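Local atomic coordinates of ditrans,polycis-undecaprenyl-diphosphate synthase ((2E,6E)-farnesyl-diphosphate specific) (Acinetobacter baumannii, PDB entry 6ACS), a protein that probably catalyses the sequential condensation of eight isopentenyl diphosphates with farnesyl diphosphate, yielding undecaprenyl diphosphate, the precursor of the lipid carrier for bacterial cell-wall synthesis. Residues B[45-50]-B[93-98]; B[58-63]-B[194-199]; B[99-104]-B[133-138]. One frame throughout, in Å; residues are numbered along the deposited sequence. Where two conformers were deposited one is given.

Interaction 1 (B[45-50]-B[93-98]); sequences IVEHCV and KKFNIA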
ATOM      1  N   ILE B  45      15.241   5.782  18.884  1.00 28.86           N
ATOM      2  CA  ILE B  45      13.901   5.659  18.318  1.00 26.82           C
ATOM      3  C   ILE B  45      13.145   4.532  19.004  1.00 28.58           C
ATOM      4  O   ILE B  45      11.979   4.680  19.399  1.00 26.92           O
ATOM      5  CB  ILE B  45      13.996   5.415  16.800  1.00 29.39           C
ATOM      6  CG1 ILE B  45      14.794   6.531  16.116  1.00 32.33           C
ATOM      7  CG2 ILE B  45      12.604   5.178  16.180  1.00 27.27           C
ATOM      8  CD1 ILE B  45      14.277   7.874  16.335  0.63 29.45           C
ATOM      9  N   VAL B  46      13.803   3.377  19.134  1.00 27.22           N
ATOM     10  CA  VAL B  46      13.214   2.251  19.846  1.00 27.46           C
ATOM     11  C   VAL B  46      12.825   2.658  21.261  1.00 28.06           C
ATOM     12  O   VAL B  46      11.727   2.340  21.749  1.00 29.47           O
ATOM     13  CB  VAL B  46      14.196   1.067  19.852  1.00 30.10           C
ATOM     14  CG1 VAL B  46      13.688  -0.021  20.766  1.00 32.73           C
ATOM     15  CG2 VAL B  46      14.424   0.555  18.425  1.00 28.09           C
ATOM     16  N   GLU B  47      13.741   3.340  21.957  1.00 29.65           N
ATOM     17  CA  GLU B  47      13.458   3.751  23.333  1.00 32.78           C
ATOM     18  C   GLU B  47      12.300   4.743  23.405  1.00 29.68           C
ATOM     19  O   GLU B  47      11.485   4.687  24.336  1.00 30.99           O
ATOM     20  CB  GLU B  47      14.718   4.327  23.988  1.00 36.41           C
ATOM     21  CG  GLU B  47      15.826   3.263  24.065  0.53 39.54           C
ATOM     22  CD  GLU B  47      17.177   3.793  24.508  0.53 43.00           C
ATOM     23  OE1 GLU B  47      17.218   4.806  25.230  0.53 45.02           O
ATOM     24  OE2 GLU B  47      18.203   3.181  24.131  0.53 43.19           O
ATOM     25  N   HIS B  48      12.185   5.639  22.420  1.00 26.41           N
ATOM     26  CA  HIS B  48      11.051   6.556  22.442  1.00 27.68           C
ATOM     27  C   HIS B  48       9.743   5.802  22.224  1.00 27.51           C
ATOM     28  O   HIS B  48       8.719   6.112  22.853  1.00 26.95           O
ATOM     29  CB  HIS B  48      11.225   7.657  21.393  1.00 28.81           C
ATOM     30  CG  HIS B  48      10.226   8.765  21.525  1.00 28.21           C
ATOM     31  ND1 HIS B  48      10.223   9.637  22.593  1.00 30.83           N
ATOM     32  CD2 HIS B  48       9.177   9.121  20.746  1.00 28.17           C
ATOM     33  CE1 HIS B  48       9.235  10.505  22.447  1.00 31.85           C
ATOM     34  NE2 HIS B  48       8.582  10.211  21.338  1.00 28.60           N
ATOM     35  N   CYS B  49       9.756   4.807  21.330  1.00 27.39           N
ATOM     36  CA  CYS B  49       8.548   4.017  21.114  1.00 26.36           C
ATOM     37  C   CYS B  49       8.124   3.324  22.402  1.00 23.93           C
ATOM     38  O   CYS B  49       6.937   3.301  22.740  1.00 30.41           O
ATOM     39  CB  CYS B  49       8.771   2.998  19.993  1.00 25.20           C
ATOM     40  SG  CYS B  49       8.842   3.773  18.353  1.00 29.23           S
ATOM     41  N   VAL B  50       9.081   2.728  23.118  1.00 27.15           N
ATOM     42  CA  VAL B  50       8.739   2.041  24.360  1.00 33.54           C
ATOM     43  C   VAL B  50       8.195   3.026  25.387  1.00 36.24           C
ATOM     44  O   VAL B  50       7.197   2.751  26.067  1.00 35.34           O
ATOM     45  CB  VAL B  50       9.969   1.304  24.918  1.00 37.41           C
ATOM     46  CG1 VAL B  50       9.748   0.959  26.381  1.00 37.62           C
ATOM     47  CG2 VAL B  50      10.268   0.059  24.110  1.00 37.42           C
ATOM     48  N   LYS B  93      16.075  -7.257  26.279  1.00 49.49           N
ATOM     49  CA  LYS B  93      15.739  -7.700  27.627  1.00 58.09           C
ATOM     50  C   LYS B  93      15.514  -6.510  28.556  1.00 57.82           C
ATOM     51  O   LYS B  93      14.542  -6.475  29.318  1.00 56.90           O
ATOM     52  CB  LYS B  93      16.845  -8.615  28.149  1.00 69.39           C
ATOM     53  CG  LYS B  93      16.932  -9.928  27.375  1.00 78.61           C
ATOM     54  CD  LYS B  93      17.973 -10.872  27.958  1.00 85.86           C
ATOM     55  CE  LYS B  93      17.806 -12.285  27.412  1.00 89.71           C
ATOM     56  NZ  LYS B  93      18.951 -13.167  27.781  1.00 92.69           N
ATOM     57  N   LYS B  94      16.404  -5.515  28.492  1.00 59.10           N
ATOM     58  CA  LYS B  94      16.299  -4.352  29.372  1.00 59.97           C
ATOM     59  C   LYS B  94      14.971  -3.619  29.205  1.00 56.92           C
ATOM     60  O   LYS B  94      14.370  -3.178  30.193  1.00 52.94           O
ATOM     61  CB  LYS B  94      17.454  -3.387  29.116  1.00 65.87           C
ATOM     62  CG  LYS B  94      17.365  -2.109  29.947  1.00 71.82           C
ATOM     63  CD  LYS B  94      18.494  -1.134  29.637  1.00 77.47           C
ATOM     64  CE  LYS B  94      18.345   0.151  30.446  1.00 81.03           C
ATOM     65  NZ  LYS B  94      19.446   1.120  30.182  1.00 83.33           N
ATOM     66  N   PHE B  95      14.501  -3.457  27.966  1.00 53.22           N
ATOM     67  CA  PHE B  95      13.297  -2.671  27.726  1.00 54.14           C
ATOM     68  C   PHE B  95      12.043  -3.521  27.531  1.00 48.54           C
ATOM     69  O   PHE B  95      10.985  -2.970  27.213  1.00 43.33           O
ATOM     70  CB  PHE B  95      13.500  -1.752  26.518  1.00 59.48           C
ATOM     71  CG  PHE B  95      14.487  -0.644  26.759  1.00 66.44           C
ATOM     72  CD1 PHE B  95      14.096   0.526  27.392  1.00 69.20           C
ATOM     73  CD2 PHE B  95      15.808  -0.773  26.353  1.00 69.23           C
ATOM     74  CE1 PHE B  95      15.004   1.547  27.618  1.00 70.88           C
ATOM     75  CE2 PHE B  95      16.721   0.245  26.574  1.00 71.30           C
ATOM     76  CZ  PHE B  95      16.317   1.407  27.207  1.00 72.06           C
ATOM     77  N   ASN B  96      12.129  -4.835  27.746  1.00 38.29           N
ATOM     78  CA  ASN B  96      10.984  -5.743  27.623  1.00 41.65           C
ATOM     79  C   ASN B  96      10.397  -5.690  26.208  1.00 38.62           C
ATOM     80  O   ASN B  96       9.178  -5.595  26.015  1.00 39.91           O
ATOM     81  CB  ASN B  96       9.920  -5.437  28.680  1.00 45.60           C
ATOM     82  CG  ASN B  96       8.956  -6.595  28.893  1.00 53.77           C
ATOM     83  OD1 ASN B  96       7.740  -6.404  28.948  1.00 58.92           O
ATOM     84  ND2 ASN B  96       9.495  -7.801  29.009  1.00 56.58           N
ATOM     85  N   ILE B  97      11.288  -5.772  25.216  1.00 30.76           N
ATOM     86  CA  ILE B  97      10.945  -5.738  23.794  1.00 30.97           C
ATOM     87  C   ILE B  97      11.131  -7.132  23.216  1.00 32.96           C
ATOM     88  O   ILE B  97      12.143  -7.785  23.484  1.00 31.52           O
ATOM     89  CB  ILE B  97      11.834  -4.759  23.013  1.00 33.83           C
ATOM     90  CG1 ILE B  97      11.685  -3.342  23.543  1.00 39.45           C
ATOM     91  CG2 ILE B  97      11.488  -4.796  21.501  1.00 33.29           C
ATOM     92  CD1 ILE B  97      12.768  -2.440  23.037  1.00 38.37           C
ATOM     93  N   ALA B  98      10.158  -7.584  22.433  1.00 30.29           N
ATOM     94  CA  ALA B  98      10.256  -8.848  21.710  1.00 32.13           C
ATOM     95  C   ALA B  98      10.812  -8.581  20.320  1.00 33.74           C
ATOM     96  O   ALA B  98      10.326  -7.690  19.615  1.00 32.17           O
ATOM     97  CB  ALA B  98       8.886  -9.521  21.610  1.00 30.81           C
TER

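Interaction 2 (B[58-63]-B[194-199]); sequences TVFAFS and SNFLLW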
ATOM      1  N   THR B  58       8.477  -1.556  13.146  1.00 20.62           N
ATOM      2  CA  THR B  58       8.966  -2.448  12.093  1.00 21.86           C
ATOM      3  C   THR B  58       9.867  -1.659  11.148  1.00 24.09           C
ATOM      4  O   THR B  58       9.448  -0.620  10.628  1.00 24.28           O
ATOM      5  CB  THR B  58       7.783  -3.067  11.324  1.00 21.89           C
ATOM      6  OG1 THR B  58       6.928  -3.766  12.249  1.00 21.14           O
ATOM      7  CG2 THR B  58       8.273  -4.010  10.215  1.00 20.75           C
ATOM      8  N   VAL B  59      11.092  -2.141  10.917  1.00 22.02           N
ATOM      9  CA  VAL B  59      12.077  -1.355  10.177  1.00 23.00           C
ATOM     10  C   VAL B  59      12.645  -2.147   9.003  1.00 26.41           C
ATOM     11  O   VAL B  59      12.764  -3.379   9.042  1.00 27.29           O
ATOM     12  CB  VAL B  59      13.207  -0.849  11.105  1.00 25.52           C
ATOM     13  CG1 VAL B  59      12.613  -0.067  12.265  1.00 26.81           C
ATOM     14  CG2 VAL B  59      14.057  -1.991  11.577  1.00 26.25           C
ATOM     15  N   PHE B  60      13.025  -1.403   7.961  1.00 23.92           N
ATOM     16  CA  PHE B  60      13.433  -1.917   6.652  1.00 28.25           C
ATOM     17  C   PHE B  60      14.663  -1.137   6.205  1.00 37.35           C
ATOM     18  O   PHE B  60      14.568   0.072   5.957  1.00 41.93           O
ATOM     19  CB  PHE B  60      12.308  -1.686   5.649  1.00 29.90           C
ATOM     20  CG  PHE B  60      12.540  -2.267   4.280  1.00 35.87           C
ATOM     21  CD1 PHE B  60      13.267  -3.425   4.112  1.00 45.32           C
ATOM     22  CD2 PHE B  60      12.003  -1.642   3.159  1.00 41.75           C
ATOM     23  CE1 PHE B  60      13.448  -3.965   2.843  1.00 54.12           C
ATOM     24  CE2 PHE B  60      12.180  -2.173   1.886  1.00 47.83           C
ATOM     25  CZ  PHE B  60      12.903  -3.335   1.731  1.00 53.66           C
ATOM     26  N   ALA B  61      15.803  -1.797   6.071  1.00 39.35           N
ATOM     27  CA  ALA B  61      16.995  -1.101   5.576  1.00 49.67           C
ATOM     28  C   ALA B  61      16.967  -1.039   4.048  1.00 56.64           C
ATOM     29  O   ALA B  61      17.292  -2.014   3.365  1.00 56.22           O
ATOM     30  CB  ALA B  61      18.265  -1.780   6.077  1.00 49.61           C
ATOM     31  N   PHE B  62      16.525   0.093   3.503  1.00 61.11           N
ATOM     32  CA  PHE B  62      16.392   0.225   2.060  1.00 64.13           C
ATOM     33  C   PHE B  62      17.763   0.360   1.400  1.00 76.22           C
ATOM     34  O   PHE B  62      18.731   0.825   2.010  1.00 77.76           O
ATOM     35  CB  PHE B  62      15.529   1.434   1.700  1.00 57.69           C
ATOM     36  CG  PHE B  62      15.248   1.554   0.229  1.00 56.08           C
ATOM     37  CD1 PHE B  62      14.285   0.760  -0.374  1.00 55.78           C
ATOM     38  CD2 PHE B  62      15.960   2.447  -0.555  1.00 56.43           C
ATOM     39  CE1 PHE B  62      14.031   0.861  -1.732  1.00 56.96           C
ATOM     40  CE2 PHE B  62      15.708   2.555  -1.913  1.00 56.71           C
ATOM     41  CZ  PHE B  62      14.741   1.762  -2.502  1.00 55.20           C
ATOM     42  N   SER B  63      17.836  -0.036   0.133  1.00 83.66           N
ATOM     43  CA  SER B  63      19.052   0.159  -0.650  1.00 92.26           C
ATOM     44  C   SER B  63      18.751   0.083  -2.144  1.00 92.66           C
ATOM     45  O   SER B  63      17.831  -0.615  -2.564  1.00 93.06           O
ATOM     46  CB  SER B  63      20.118  -0.871  -0.271  1.00 98.32           C
ATOM     47  OG  SER B  63      21.302  -0.672  -1.026  1.00101.82           O
ATOM     48  N   SER B 194       8.127   1.770  -1.977  1.00 22.20           N
ATOM     49  CA  SER B 194       9.169   0.872  -2.480  1.00 26.97           C
ATOM     50  C   SER B 194       8.998  -0.560  -1.969  1.00 28.52           C
ATOM     51  O   SER B 194       9.940  -1.184  -1.478  1.00 27.94           O
ATOM     52  CB  SER B 194      10.556   1.399  -2.125  1.00 28.24           C
ATOM     53  OG  SER B 194      10.784   2.659  -2.735  1.00 32.70           O
ATOM     54  N   ASN B 195       7.788  -1.088  -2.115  1.00 24.30           N
ATOM     55  CA  ASN B 195       7.570  -2.521  -1.917  1.00 22.76           C
ATOM     56  C   ASN B 195       7.897  -2.944  -0.483  1.00 25.31           C
ATOM     57  O   ASN B 195       8.443  -4.023  -0.235  1.00 26.29           O
ATOM     58  CB  ASN B 195       8.394  -3.333  -2.916  1.00 24.23           C
ATOM     59  CG  ASN B 195       8.000  -4.796  -2.933  1.00 26.29           C
ATOM     60  OD1 ASN B 195       6.838  -5.137  -2.718  1.00 25.64           O
ATOM     61  ND2 ASN B 195       8.975  -5.665  -3.150  1.00 27.90           N
ATOM     62  N   PHE B 196       7.521  -2.109   0.478  1.00 24.87           N
ATOM     63  CA  PHE B 196       7.700  -2.514   1.865  1.00 25.57           C
ATOM     64  C   PHE B 196       6.348  -3.111   2.256  1.00 34.09           C
ATOM     65  O   PHE B 196       5.820  -3.930   1.499  1.00 39.43           O
ATOM     66  CB  PHE B 196       8.225  -1.313   2.687  1.00 21.97           C
ATOM     67  CG  PHE B 196       8.513  -1.597   4.157  1.00 22.82           C
ATOM     68  CD1 PHE B 196       9.081  -2.785   4.573  1.00 23.94           C
ATOM     69  CD2 PHE B 196       8.348  -0.586   5.089  1.00 26.27           C
ATOM     70  CE1 PHE B 196       9.349  -3.013   5.923  1.00 27.76           C
ATOM     71  CE2 PHE B 196       8.650  -0.789   6.447  1.00 24.97           C
ATOM     72  CZ  PHE B 196       9.145  -1.999   6.861  1.00 25.31           C
ATOM     73  N   LEU B 197       5.751  -2.697   3.365  1.00 30.75           N
ATOM     74  CA  LEU B 197       4.543  -3.304   3.961  1.00 25.55           C
ATOM     75  C   LEU B 197       3.216  -2.937   3.281  1.00 27.99           C
ATOM     76  O   LEU B 197       2.350  -2.275   3.863  1.00 30.20           O
ATOM     77  CB  LEU B 197       4.480  -2.884   5.411  1.00 19.23           C
ATOM     78  CG  LEU B 197       5.642  -3.294   6.294  1.00 23.75           C
ATOM     79  CD1 LEU B 197       5.491  -2.594   7.656  1.00 26.60           C
ATOM     80  CD2 LEU B 197       5.617  -4.802   6.451  1.00 23.88           C
ATOM     81  N   LEU B 198       3.015  -3.458   2.074  1.00 22.47           N
ATOM     82  CA  LEU B 198       1.875  -3.029   1.256  1.00 20.55           C
ATOM     83  C   LEU B 198       0.534  -3.392   1.897  1.00 24.72           C
ATOM     84  O   LEU B 198      -0.360  -2.542   2.034  1.00 22.67           O
ATOM     85  CB  LEU B 198       1.975  -3.674  -0.128  1.00 21.37           C
ATOM     86  CG  LEU B 198       3.294  -3.415  -0.848  1.00 23.88           C
ATOM     87  CD1 LEU B 198       3.326  -4.225  -2.154  1.00 22.58           C
ATOM     88  CD2 LEU B 198       3.528  -1.917  -1.116  1.00 22.76           C
ATOM     89  N   TRP B 199       0.367  -4.655   2.282  1.00 21.64           N
ATOM     90  CA  TRP B 199      -0.879  -5.065   2.926  1.00 22.14           C
ATOM     91  C   TRP B 199      -1.058  -4.355   4.263  1.00 22.74           C
ATOM     92  O   TRP B 199      -2.137  -3.824   4.563  1.00 23.50           O
ATOM     93  CB  TRP B 199      -0.880  -6.589   3.101  1.00 19.78           C
ATOM     94  CG  TRP B 199      -2.114  -7.167   3.750  1.00 19.38           C
ATOM     95  CD1 TRP B 199      -2.371  -7.267   5.100  1.00 21.20           C
ATOM     96  CD2 TRP B 199      -3.240  -7.747   3.085  1.00 21.09           C
ATOM     97  NE1 TRP B 199      -3.604  -7.860   5.306  1.00 23.36           N
ATOM     98  CE2 TRP B 199      -4.147  -8.175   4.081  1.00 22.06           C
ATOM     99  CE3 TRP B 199      -3.569  -7.956   1.736  1.00 20.54           C
ATOM    100  CZ2 TRP B 199      -5.354  -8.788   3.771  1.00 19.89           C
ATOM    101  CZ3 TRP B 199      -4.766  -8.572   1.445  1.00 19.21           C
ATOM    102  CH2 TRP B 199      -5.642  -8.968   2.444  1.00 19.71           C
TER

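Interaction 3 (B[99-104]-B[133-138]); sequences LRFIGD and IAVSYG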
ATOM      1  N   LEU B  99      11.805  -9.367  19.917  1.00 31.11           N
ATOM      2  CA  LEU B  99      12.398  -9.244  18.593  1.00 30.34           C
ATOM      3  C   LEU B  99      11.742 -10.220  17.623  1.00 31.83           C
ATOM      4  O   LEU B  99      11.506 -11.388  17.959  1.00 34.03           O
ATOM      5  CB  LEU B  99      13.900  -9.514  18.666  1.00 36.88           C
ATOM      6  CG  LEU B  99      14.781  -9.125  17.485  0.51 36.07           C
ATOM      7  CD1 LEU B  99      14.518  -7.688  17.063  0.51 34.15           C
ATOM      8  CD2 LEU B  99      16.234  -9.315  17.872  0.51 36.62           C
ATOM      9  N   ARG B 100      11.465  -9.740  16.410  1.00 25.85           N
ATOM     10  CA  ARG B 100      10.868 -10.555  15.363  1.00 27.89           C
ATOM     11  C   ARG B 100      11.554 -10.238  14.041  1.00 23.05           C
ATOM     12  O   ARG B 100      12.092  -9.146  13.854  1.00 27.51           O
ATOM     13  CB  ARG B 100       9.357 -10.281  15.279  1.00 32.31           C
ATOM     14  CG  ARG B 100       8.602 -11.238  14.391  0.51 36.18           C
ATOM     15  CD  ARG B 100       7.110 -10.912  14.316  0.51 35.61           C
ATOM     16  NE  ARG B 100       6.429 -11.010  15.603  0.51 35.24           N
ATOM     17  CZ  ARG B 100       5.110 -11.109  15.742  0.51 33.75           C
ATOM     18  NH1 ARG B 100       4.328 -11.133  14.667  0.51 31.71           N
ATOM     19  NH2 ARG B 100       4.571 -11.184  16.952  0.51 33.09           N
ATOM     20  N   PHE B 101      11.553 -11.208  13.125  1.00 23.82           N
ATOM     21  CA  PHE B 101      12.114 -10.999  11.800  1.00 25.59           C
ATOM     22  C   PHE B 101      11.073 -11.391  10.765  1.00 27.90           C
ATOM     23  O   PHE B 101      10.351 -12.376  10.950  1.00 25.73           O
ATOM     24  CB  PHE B 101      13.399 -11.808  11.615  1.00 27.15           C
ATOM     25  CG  PHE B 101      14.434 -11.496  12.646  1.00 25.24           C
ATOM     26  CD1 PHE B 101      14.471 -12.208  13.835  1.00 27.42           C
ATOM     27  CD2 PHE B 101      15.320 -10.442  12.456  1.00 26.36           C
ATOM     28  CE1 PHE B 101      15.409 -11.906  14.814  1.00 31.76           C
ATOM     29  CE2 PHE B 101      16.271 -10.127  13.437  1.00 27.54           C
ATOM     30  CZ  PHE B 101      16.307 -10.862  14.611  1.00 31.71           C
ATOM     31  N   ILE B 102      10.957 -10.587   9.707  1.00 23.96           N
ATOM     32  CA  ILE B 102      10.083 -10.954   8.595  1.00 23.79           C
ATOM     33  C   ILE B 102      10.899 -10.957   7.314  1.00 24.84           C
ATOM     34  O   ILE B 102      11.922 -10.271   7.200  1.00 25.64           O
ATOM     35  CB  ILE B 102       8.864 -10.025   8.438  1.00 23.77           C
ATOM     36  CG1 ILE B 102       9.343  -8.583   8.267  1.00 23.80           C
ATOM     37  CG2 ILE B 102       7.910 -10.188   9.639  1.00 25.50           C
ATOM     38  CD1 ILE B 102       8.194  -7.574   8.098  1.00 25.85           C
ATOM     39  N   GLY B 103      10.446 -11.752   6.352  1.00 24.63           N
ATOM     40  CA  GLY B 103      11.131 -11.898   5.088  1.00 25.98           C
ATOM     41  C   GLY B 103      11.414 -13.348   4.770  1.00 31.03           C
ATOM     42  O   GLY B 103      11.115 -14.262   5.538  1.00 27.55           O
ATOM     43  N   ASP B 104      11.997 -13.546   3.596  1.00 26.88           N
ATOM     44  CA  ASP B 104      12.325 -14.865   3.082  1.00 31.27           C
ATOM     45  C   ASP B 104      13.553 -15.381   3.807  1.00 34.94           C
ATOM     46  O   ASP B 104      14.600 -14.723   3.808  1.00 36.72           O
ATOM     47  CB  ASP B 104      12.564 -14.751   1.581  1.00 32.90           C
ATOM     48  CG  ASP B 104      12.747 -16.090   0.885  1.00 38.64           C
ATOM     49  OD1 ASP B 104      12.813 -17.165   1.526  1.00 40.63           O
ATOM     50  OD2 ASP B 104      12.822 -16.039  -0.359  1.00 41.70           O
ATOM     51  N   ILE B 133      12.468  -6.665  12.452  1.00 21.98           N
ATOM     52  CA  ILE B 133      13.486  -6.351  11.455  1.00 22.73           C
ATOM     53  C   ILE B 133      13.144  -7.124  10.188  1.00 24.55           C
ATOM     54  O   ILE B 133      13.028  -8.361  10.205  1.00 25.20           O
ATOM     55  CB  ILE B 133      14.901  -6.707  11.947  1.00 26.22           C
ATOM     56  CG1 ILE B 133      15.151  -6.173  13.364  1.00 29.51           C
ATOM     57  CG2 ILE B 133      15.941  -6.256  10.932  1.00 26.43           C
ATOM     58  CD1 ILE B 133      15.022  -4.690  13.521  1.00 32.35           C
ATOM     59  N   ALA B 134      12.961  -6.391   9.093  1.00 23.09           N
ATOM     60  CA  ALA B 134      12.641  -6.990   7.803  1.00 23.95           C
ATOM     61  C   ALA B 134      13.950  -7.311   7.097  1.00 25.41           C
ATOM     62  O   ALA B 134      14.752  -6.410   6.834  1.00 29.47           O
ATOM     63  CB  ALA B 134      11.762  -6.047   6.977  1.00 25.59           C
ATOM     64  N   VAL B 135      14.180  -8.594   6.822  1.00 24.56           N
ATOM     65  CA  VAL B 135      15.415  -9.073   6.211  1.00 25.29           C
ATOM     66  C   VAL B 135      15.034  -9.898   4.992  1.00 25.65           C
ATOM     67  O   VAL B 135      14.227 -10.828   5.103  1.00 26.68           O
ATOM     68  CB  VAL B 135      16.239  -9.930   7.194  1.00 28.50           C
ATOM     69  CG1 VAL B 135      17.530 -10.425   6.534  1.00 31.78           C
ATOM     70  CG2 VAL B 135      16.515  -9.163   8.499  1.00 28.09           C
ATOM     71  N   SER B 136      15.620  -9.568   3.836  1.00 25.60           N
ATOM     72  CA  SER B 136      15.249 -10.218   2.575  1.00 29.53           C
ATOM     73  C   SER B 136      13.737 -10.203   2.403  1.00 28.30           C
ATOM     74  O   SER B 136      13.115 -11.213   2.045  1.00 25.16           O
ATOM     75  CB  SER B 136      15.785 -11.652   2.489  1.00 37.23           C
ATOM     76  OG  SER B 136      17.199 -11.652   2.422  1.00 41.34           O
ATOM     77  N   TYR B 137      13.149  -9.043   2.687  1.00 25.36           N
ATOM     78  CA  TYR B 137      11.711  -8.852   2.714  1.00 22.72           C
ATOM     79  C   TYR B 137      11.266  -7.984   1.541  1.00 27.06           C
ATOM     80  O   TYR B 137      11.957  -7.034   1.164  1.00 26.34           O
ATOM     81  CB  TYR B 137      11.283  -8.183   4.036  1.00 21.69           C
ATOM     82  CG  TYR B 137       9.809  -7.901   4.043  1.00 20.57           C
ATOM     83  CD1 TYR B 137       8.916  -8.861   4.483  1.00 21.42           C
ATOM     84  CD2 TYR B 137       9.310  -6.684   3.581  1.00 22.23           C
ATOM     85  CE1 TYR B 137       7.548  -8.637   4.453  1.00 22.01           C
ATOM     86  CE2 TYR B 137       7.945  -6.442   3.540  1.00 21.15           C
ATOM     87  CZ  TYR B 137       7.069  -7.425   3.968  1.00 23.91           C
ATOM     88  OH  TYR B 137       5.722  -7.185   3.929  1.00 20.86           O
ATOM     89  N   GLY B 138      10.092  -8.285   1.001  1.00 24.05           N
ATOM     90  CA  GLY B 138       9.376  -7.350   0.143  1.00 23.93           C
ATOM     91  C   GLY B 138       7.889  -7.547   0.337  1.00 23.00           C
ATOM     92  O   GLY B 138       7.437  -8.650   0.644  1.00 22.40           O
TER
HETATM   93  O   HOH W   1      14.244 -13.102   6.621  1.00 32.31           O

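Interaction 1 (B[45-50]-B[93-98])
Phe95 meets helix 42-52 through Glu47, whose aliphatic CG lies over one face of the phenyl ring. The CG sits 4.1 Å from the Phe95 ring centroid and 28° off the ring normal, a CH-pi contact displaced toward CZ, from which Glu47 CG is 3.7 Å away. Beyond CG the extended glutamate chain carries the carboxylate along the rim near CZ, its plane 19° from the ring's. Arg91, a turn before Phe95 on helix 71-95, forms a salt bridge with Glu47 OE2.

The segment 93-98 illustrates how an alpha-to-beta connection in the cis-prenyltransferase (UPP synthase) fold, with its parallel sheet, can turn sharply and still stay packed. Helix 71-95 closes in a Schellman motif, with Asn96 at positive phi, and the chain then enters strand 97-102, presenting Phe95 and Ile97 to the same helix.

Val50 reaches Ile97 with its CG2 branch, 3.7 Å from Ile97 CD1. Its other methyl, CG1, anti to the backbone N (chi1 163°), lies 4.2 Å from Phe95 O and only obliquely beside the ring. Ile97 CD1 also receives Val46 CG1 at 3.4 Å, tighter than an ordinary methyl-methyl contact. Met129 of the adjacent strand touches both valines, extending this apolar layer toward the sheet.

Interaction 2 (B[58-63]-B[194-199])
Phe60 and Phe196 lie nearly parallel but slid apart, their planes only 13° from each other and their centroids separated by 4.7 Å. The side chains run past one another in opposite directions, so the rings barely overlap and much of the intimacy comes from the Phe60 CB. That methylene lies over a face of the Phe196 ring, 3.5 Å from its centroid and 21° off the normal, with Phe60 CB to Phe196 CE1 at 3.3 Å. Both phenylalanines set CG anti to the backbone N (chi1 -175° for Phe60), which lets each side chain reach across from its own backbone. The opposite face of the Phe196 ring is closed by Leu197 CG, over its centre, leaving the ring sandwiched. At this buried end Thr58 CG2 touches both Phe196 CZ and Leu197 CD1, each at 4.0 Å, while its hydroxyl is hydrogen-bonded to His12. A glycerol, probably from the crystallisation liquor, lies beside Phe60 and may mark a pocket.

Toward Phe62 the contact thins. This residue follows the end of strand 56-61 and is poorly ordered; its ring approaches Ser194 obliquely, with Phe62 CE1 3.5 Å from Ser194 CB. Arg186 links this looser end, donating to Ser194 OG and making a cation-pi contact with Phe62. No hydrogen bond joins the two segments directly: they are held together by apolar and aromatic packing, and the placing of Arg186 beside both Ser194 and Phe62 is consistent with the substrate-binding role predicted for Arg186 and Ser194.

Interaction 3 (B[99-104]-B[133-138])
Ile102 O accepts the shortest hydrogen bond of this contact, from Val135 N at 2.8 Å, with the donor nearly along the C=O axis. Earlier in the strands Ile133 N donates to Arg100 O (2.9 Å) and Ile102 N to Ile133 O (3.1 Å), alternating as parallel pairing requires. Past the regular ladder, Asp104 N bonds to Ser136 O at 3.0 Å from above the carbonyl plane, 48° out of it. A water donates to Val135 O and, weakly, to Asp104 O.

Just past the strand, Val135 O leaves no room for a side chain at Gly103, whose CA comes 3.3 Å from Val135 O in a CA-H...O contact; the backbone angles there also call for glycine. On the sheet face of Ile102 and Ala134, Ile102 CD1 lies over a face of the Tyr137 ring; CG1 takes the crowded position between backbone N and carbonyl carbon (chi1 57°), near Ala134 CB. On the other face Phe101 and Ile133 lie side by side, Phe101 CD2 against Ile133 CB at 3.8 Å, with Phe101 also touching Met116 of helix 110-123.

These strands and that helix form a classic beta-alpha-beta crossover, at one margin of the chain's parallel sheet.

All three contacts reach the same parallel sheet. Interactions 1 and 3 adjoin along strand 97-102, with centres about 18 Å apart: interaction 1 packs the strand's entry against a helix, and interaction 3 pairs it with strand 129-134. Interaction 3 is nested within the chain loop closed by interaction 2, and their centres lie only about 9 Å apart. Val59 O and Ala134 N, 3.0 Å apart, probably join their strands by a hydrogen bond, and Leu197 CD2 packs on Tyr137 OH. Interaction 2 contains the predicted substrate-binding residues Ser63 and Ser194, and the side chain of Phe62 lies about 4 Å from that of Asp18, the predicted active-site and magnesium-binding residue; interaction 1 lies away from these sites.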